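Side-chain contacts in uncharacterized protein (Bacteroides ovatus, PDB 4IRT), which is of unknown function but, as a beta-propeller protein with BNR-like repeats, may act as a neuraminidase, an enzyme that cleaves sialic acid from glycans: residues A267-E272 with P278-V283; T300-K305 with I312-P317. All coordinates share one frame; numbering follows the deposited sequence.

Contact 1 pairs the two middle strands of one four-stranded propeller blade, and contact 2 lies in the loop that leaves the last strand of that blade for the first strand of the next. Their centres are 11 Å apart, about 17 and 18 Å from the centre of the chain. The loop residues of contact 2 pack directly on the hairpin: P278 CG meets F302 CE2 at 3.4 Å, and Y269 OH lies 3.5 Å from I312 CG2. A probable hydrogen bond from Y280 OH to A315 O, 2.5 Å long, adds a polar tie. Both contacts therefore share one packed region at the boundary between consecutive blades.

Contact 1 of 2, residues A267-E272 with P278-V283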
loop_
_atom_site.group_PDB
_atom_site.type_symbol
_atom_site.label_atom_id
_atom_site.label_comp_id
_atom_site.label_asym_id
_atom_site.label_seq_id
_atom_site.Cartn_x
_atom_site.Cartn_y
_atom_site.Cartn_z
ATOM N N ALA A 267 -1.895 2.501 -10.013
ATOM C CA ALA A 267 -3.305 2.890 -9.872
ATOM C C ALA A 267 -3.427 4.168 -9.057
ATOM O O ALA A 267 -2.847 4.299 -7.973
ATOM C CB ALA A 267 -4.100 1.777 -9.222
ATOM N N THR A 268 -4.159 5.131 -9.598
ATOM C CA THR A 268 -4.306 6.419 -8.969
ATOM C C THR A 268 -5.513 7.135 -9.545
ATOM O O THR A 268 -6.391 6.497 -10.161
ATOM C CB THR A 268 -3.001 7.283 -9.068
ATOM O OG1 THR A 268 -3.149 8.457 -8.283
ATOM C CG2 THR A 268 -2.698 7.698 -10.528
ATOM N N TYR A 269 -5.600 8.449 -9.284
ATOM C CA TYR A 269 -6.635 9.276 -9.877
ATOM C C TYR A 269 -6.182 10.726 -10.120
ATOM O O TYR A 269 -5.242 11.210 -9.504
ATOM C CB TYR A 269 -7.960 9.229 -9.093
ATOM C CG TYR A 269 -7.974 9.786 -7.662
ATOM C CD1 TYR A 269 -7.948 11.158 -7.422
ATOM C CD2 TYR A 269 -8.058 8.930 -6.572
ATOM C CE1 TYR A 269 -7.981 11.663 -6.128
ATOM C CE2 TYR A 269 -8.101 9.412 -5.250
ATOM C CZ TYR A 269 -8.051 10.768 -5.034
ATOM O OH TYR A 269 -8.096 11.281 -3.759
ATOM N N TRP A 270 -6.838 11.365 -11.081
ATOM C CA TRP A 270 -6.685 12.787 -11.385
ATOM C C TRP A 270 -7.817 13.213 -12.346
ATOM O O TRP A 270 -8.494 12.367 -12.928
ATOM C CB TRP A 270 -5.272 13.082 -11.954
ATOM C CG TRP A 270 -5.019 12.511 -13.364
ATOM C CD1 TRP A 270 -5.404 13.066 -14.558
ATOM C CD2 TRP A 270 -4.264 11.337 -13.700
ATOM N NE1 TRP A 270 -4.971 12.289 -15.609
ATOM C CE2 TRP A 270 -4.274 11.222 -15.112
ATOM C CE3 TRP A 270 -3.562 10.392 -12.952
ATOM C CZ2 TRP A 270 -3.636 10.186 -15.770
ATOM C CZ3 TRP A 270 -2.944 9.337 -13.628
ATOM C CH2 TRP A 270 -2.985 9.250 -15.002
ATOM N N ARG A 271 -8.020 14.521 -12.520
ATOM C CA ARG A 271 -9.103 15.023 -13.392
ATOM C C ARG A 271 -8.696 15.254 -14.850
ATOM O O ARG A 271 -7.517 15.462 -15.178
ATOM C CB ARG A 271 -9.727 16.320 -12.846
ATOM C CG ARG A 271 -8.846 17.568 -12.916
ATOM C CD ARG A 271 -9.611 18.829 -12.481
ATOM N NE ARG A 271 -8.689 19.968 -12.457
ATOM C CZ ARG A 271 -8.351 20.696 -13.523
ATOM N NH1 ARG A 271 -8.872 20.442 -14.719
ATOM N NH2 ARG A 271 -7.449 21.672 -13.413
ATOM N N GLU A 272 -9.679 15.167 -15.736
ATOM C CA GLU A 272 -9.508 15.666 -17.111
ATOM C C GLU A 272 -9.307 17.192 -17.117
ATOM O O GLU A 272 -9.819 17.896 -16.237
ATOM C CB GLU A 272 -10.722 15.286 -17.970
ATOM C CG GLU A 272 -10.911 13.811 -18.179
ATOM C CD GLU A 272 -9.788 13.199 -18.986
ATOM O OE1 GLU A 272 -8.700 12.938 -18.418
ATOM O OE2 GLU A 272 -10.003 12.984 -20.202
ATOM N N PRO A 278 -12.448 14.376 -10.547
ATOM C CA PRO A 278 -11.348 13.415 -10.549
ATOM C C PRO A 278 -11.828 12.066 -11.045
ATOM O O PRO A 278 -12.974 11.691 -10.778
ATOM C CB PRO A 278 -10.941 13.356 -9.064
ATOM C CG PRO A 278 -11.418 14.663 -8.501
ATOM C CD PRO A 278 -12.714 14.908 -9.199
ATOM N N GLN A 279 -10.959 11.335 -11.752
ATOM C CA GLN A 279 -11.311 10.051 -12.332
ATOM C C GLN A 279 -10.210 9.077 -12.025
ATOM O O GLN A 279 -9.031 9.446 -12.077
ATOM C CB GLN A 279 -11.417 10.152 -13.870
ATOM C CG GLN A 279 -12.400 11.188 -14.387
ATOM C CD GLN A 279 -13.864 10.777 -14.256
ATOM O OE1 GLN A 279 -14.190 9.654 -13.846
ATOM N NE2 GLN A 279 -14.749 11.691 -14.593
ATOM N N TYR A 280 -10.597 7.836 -11.761
ATOM C CA TYR A 280 -9.664 6.752 -11.571
ATOM C C TYR A 280 -8.888 6.419 -12.856
ATOM O O TYR A 280 -9.421 6.498 -13.974
ATOM C CB TYR A 280 -10.382 5.518 -11.064
ATOM C CG TYR A 280 -10.786 5.528 -9.617
ATOM C CD1 TYR A 280 -9.826 5.398 -8.603
ATOM C CD2 TYR A 280 -12.145 5.634 -9.231
ATOM C CE1 TYR A 280 -10.183 5.347 -7.277
ATOM C CE2 TYR A 280 -12.503 5.611 -7.869
ATOM C CZ TYR A 280 -11.529 5.454 -6.922
ATOM O OH TYR A 280 -11.800 5.369 -5.568
ATOM N N ARG A 281 -7.608 6.098 -12.682
ATOM C CA ARG A 281 -6.671 5.868 -13.755
ATOM C C ARG A 281 -5.819 4.651 -13.499
ATOM O O ARG A 281 -5.539 4.317 -12.357
ATOM C CB ARG A 281 -5.690 7.045 -13.833
ATOM C CG ARG A 281 -6.375 8.391 -13.824
ATOM C CD ARG A 281 -7.053 8.731 -15.141
ATOM N NE ARG A 281 -7.758 10.019 -15.045
ATOM C CZ ARG A 281 -8.044 10.824 -16.069
ATOM N NH1 ARG A 281 -7.728 10.454 -17.292
ATOM N NH2 ARG A 281 -8.675 11.985 -15.871
ATOM N N ILE A 282 -5.336 4.051 -14.580
ATOM C CA ILE A 282 -4.213 3.132 -14.524
ATOM C C ILE A 282 -3.111 3.592 -15.493
ATOM O O ILE A 282 -3.400 4.054 -16.599
ATOM C CB ILE A 282 -4.684 1.670 -14.787
ATOM C CG1 ILE A 282 -3.598 0.675 -14.396
ATOM C CG2 ILE A 282 -5.131 1.469 -16.234
ATOM C CD1 ILE A 282 -4.108 -0.734 -14.201
ATOM N N VAL A 283 -1.857 3.462 -15.059
ATOM C CA VAL A 283 -0.682 3.800 -15.862
ATOM C C VAL A 283 0.202 2.560 -15.843
ATOM O O VAL A 283 0.495 2.030 -14.781
ATOM C CB VAL A 283 0.047 4.994 -15.244
ATOM C CG1 VAL A 283 1.385 5.294 -15.906
ATOM C CG2 VAL A 283 -0.850 6.214 -15.203
#
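Strands 264-271 and 278-285 form the central antiparallel beta hairpin of a propeller blade, and A267-E272 meets P278-V283 in a largely buried contact near the hairpin's turn. T268 with R281 and W270 with Q279 are the hydrogen-bonded pairs; the bond from R281 N to T268 O is 2.8 Å. Between them Y269 sits across from Y280 as a non-hydrogen-bonded pair, with Y269 CD2 4.2 Å from Y280 CE1, and on that same face of the sheet A267 and I282 reach I319 of the next blade. The opposite face is dominated by W270 and R281. W270 turns its CG between its backbone N and carbonyl carbon (chi1 69°), which lays the indole across the strand onto the arginine. R281 CG sits 3.4 Å from the centroid of the six-membered ring of W270 in a CH-pi contact, while the guanidinium lies flat over the five-membered ring in a cation-pi stack, planes 10° apart and R281 CZ 3.4 Å from W270 NE1. V283 CG2 closes in on the indole edge at CH2. The guanidinium's rotation is fixed in its own plane as well: NE and NH2 both bond to W270 O, which also accepts from Q279 N, so three donors crowd one carbonyl oxygen, and NE donates a further bond to Q279 O. E272, whose side chain bends back toward R281, forms a salt bridge with it: E272 OE1 accepts from R281 NH1 at 2.9 Å and from R281 NH2 at 2.7 Å, both from the same face of the carboxylate.

Contact 2 of 2, residues T300-K305 with I312-P317; sequences TPFTLK and IPIARP
F302 presses its ring into a hydrophobic notch formed by I312, P313 and I314, and this is the tight part of the contact. P313 lies over one face, with P313 CD 3.7 Å from the F302 ring centroid and 14° off its normal, a CH-pi contact, while P313 CG comes equally near F302 CG. At the far end of the ring I312 CG2 reaches F302 CE1 at 3.5 Å and I314 CG1 reaches F302 CZ at 3.8 Å. The I314 side chain runs at about a right angle to the phenyl group; its CG1 is set between the backbone N and the carbonyl carbon (chi1 66°), which brings CG1 and CD1 up to the ring. An alanine here in place of F302 lacks the ring that P313, I312 and I314 pack on, and would probably open a gap between the two segments. Packing thins toward L304, which comes no nearer to I312 than 4.0 Å, L304 CD2 to I312 CD1. No hydrogen bond crosses between the segments. On the solvent side P301 and T303 point away from I312-P317; T303 OG1 is instead bonded to E249, and part of the chain joining the two segments is not modelled. Backbone bonds of P313 with E333 and A315 with R331 tie the second segment to the following blade. The arrangement is that of an irregular inter-blade connection in a beta-propeller, folded back on itself around one aromatic side chain.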
loop_
_atom_site.group_PDB
_atom_site.type_symbol
_atom_site.label_atom_id
_atom_site.label_comp_id
_atom_site.label_asym_id
_atom_site.label_seq_id
_atom_site.Cartn_x
_atom_site.Cartn_y
_atom_site.Cartn_z
ATOM N N THR A 300 -19.488 13.363 -10.329
ATOM C CA THR A 300 -19.550 14.192 -9.131
ATOM C C THR A 300 -18.172 14.783 -8.808
ATOM O O THR A 300 -17.227 14.046 -8.530
ATOM C CB THR A 300 -20.040 13.366 -7.932
ATOM O OG1 THR A 300 -21.200 12.637 -8.340
ATOM C CG2 THR A 300 -20.377 14.248 -6.726
ATOM N N PRO A 301 -18.063 16.116 -8.884
ATOM C CA PRO A 301 -16.807 16.803 -8.642
ATOM C C PRO A 301 -16.390 16.796 -7.196
ATOM O O PRO A 301 -17.232 16.685 -6.305
ATOM C CB PRO A 301 -17.081 18.244 -9.081
ATOM C CG PRO A 301 -18.563 18.410 -8.968
ATOM C CD PRO A 301 -19.121 17.053 -9.325
ATOM N N PHE A 302 -15.079 16.889 -6.979
ATOM C CA PHE A 302 -14.538 17.276 -5.684
ATOM C C PHE A 302 -13.154 17.831 -5.944
ATOM O O PHE A 302 -12.630 17.712 -7.051
ATOM C CB PHE A 302 -14.489 16.124 -4.661
ATOM C CG PHE A 302 -13.472 15.053 -4.956
ATOM C CD1 PHE A 302 -12.176 15.129 -4.452
ATOM C CD2 PHE A 302 -13.829 13.933 -5.696
ATOM C CE1 PHE A 302 -11.261 14.110 -4.700
ATOM C CE2 PHE A 302 -12.915 12.922 -5.964
ATOM C CZ PHE A 302 -11.635 13.002 -5.458
ATOM N N THR A 303 -12.574 18.442 -4.920
ATOM C CA THR A 303 -11.214 18.969 -5.015
ATOM C C THR A 303 -10.478 18.605 -3.766
ATOM O O THR A 303 -11.079 18.501 -2.689
ATOM C CB THR A 303 -11.178 20.497 -5.252
ATOM O OG1 THR A 303 -9.820 20.894 -5.501
ATOM C CG2 THR A 303 -11.749 21.280 -4.069
ATOM N N LEU A 304 -9.179 18.372 -3.914
ATOM C CA LEU A 304 -8.305 18.058 -2.786
ATOM C C LEU A 304 -7.904 19.310 -2.003
ATOM O O LEU A 304 -7.625 19.228 -0.791
ATOM C CB LEU A 304 -7.041 17.360 -3.290
ATOM C CG LEU A 304 -7.220 16.029 -4.027
ATOM C CD1 LEU A 304 -5.909 15.493 -4.597
ATOM C CD2 LEU A 304 -7.865 15.034 -3.065
ATOM N N LYS A 305 -7.844 20.450 -2.687
ATOM C CA LYS A 305 -7.426 21.709 -2.080
ATOM C C LYS A 305 -8.320 22.086 -0.896
ATOM O O LYS A 305 -9.546 21.948 -0.971
ATOM C CB LYS A 305 -7.432 22.825 -3.133
ATOM C CG LYS A 305 -6.907 24.179 -2.653
ATOM C CD LYS A 305 -6.784 25.181 -3.805
ATOM C CE LYS A 305 -6.110 26.484 -3.354
ATOM N NZ LYS A 305 -6.110 27.551 -4.406
ATOM N N ILE A 312 -12.228 12.495 1.697
ATOM C CA ILE A 312 -12.207 12.460 0.245
ATOM C C ILE A 312 -13.271 11.426 -0.192
ATOM O O ILE A 312 -13.324 10.305 0.345
ATOM C CB ILE A 312 -10.816 12.110 -0.309
ATOM C CG1 ILE A 312 -9.762 13.103 0.202
ATOM C CG2 ILE A 312 -10.845 12.133 -1.825
ATOM C CD1 ILE A 312 -8.342 12.601 0.101
ATOM N N PRO A 313 -14.128 11.793 -1.155
ATOM C CA PRO A 313 -15.274 10.971 -1.535
ATOM C C PRO A 313 -14.949 9.650 -2.208
ATOM O O PRO A 313 -15.840 8.815 -2.372
ATOM C CB PRO A 313 -16.030 11.858 -2.545
ATOM C CG PRO A 313 -15.420 13.200 -2.463
ATOM C CD PRO A 313 -14.048 13.036 -1.939
ATOM N N ILE A 314 -13.702 9.485 -2.650
ATOM C CA ILE A 314 -13.281 8.235 -3.261
ATOM C C ILE A 314 -12.005 7.732 -2.560
ATOM O O ILE A 314 -11.222 8.511 -1.990
ATOM C CB ILE A 314 -13.060 8.348 -4.782
ATOM C CG1 ILE A 314 -11.906 9.264 -5.117
ATOM C CG2 ILE A 314 -14.319 8.863 -5.486
ATOM C CD1 ILE A 314 -11.616 9.373 -6.592
ATOM N N ALA A 315 -11.820 6.415 -2.597
ATOM C CA ALA A 315 -10.647 5.788 -2.012
ATOM C C ALA A 315 -9.497 5.752 -2.985
ATOM O O ALA A 315 -9.697 5.602 -4.187
ATOM C CB ALA A 315 -10.971 4.369 -1.588
ATOM N N ARG A 316 -8.288 5.814 -2.463
ATOM C CA ARG A 316 -7.137 5.468 -3.267
ATOM C C ARG A 316 -7.191 3.943 -3.577
ATOM O O ARG A 316 -7.632 3.144 -2.752
ATOM C CB ARG A 316 -5.870 5.846 -2.552
ATOM C CG ARG A 316 -5.736 7.348 -2.472
ATOM C CD ARG A 316 -4.608 7.791 -1.590
ATOM N NE ARG A 316 -4.887 7.462 -0.204
ATOM C CZ ARG A 316 -4.188 7.908 0.827
ATOM N NH1 ARG A 316 -3.129 8.674 0.644
ATOM N NH2 ARG A 316 -4.525 7.541 2.052
ATOM N N PRO A 317 -6.804 3.556 -4.790
ATOM C CA PRO A 317 -7.095 2.214 -5.258
ATOM C C PRO A 317 -6.018 1.161 -5.082
ATOM O O PRO A 317 -4.840 1.473 -4.846
ATOM C CB PRO A 317 -7.352 2.450 -6.743
ATOM C CG PRO A 317 -6.389 3.525 -7.095
ATOM C CD PRO A 317 -6.437 4.457 -5.903
#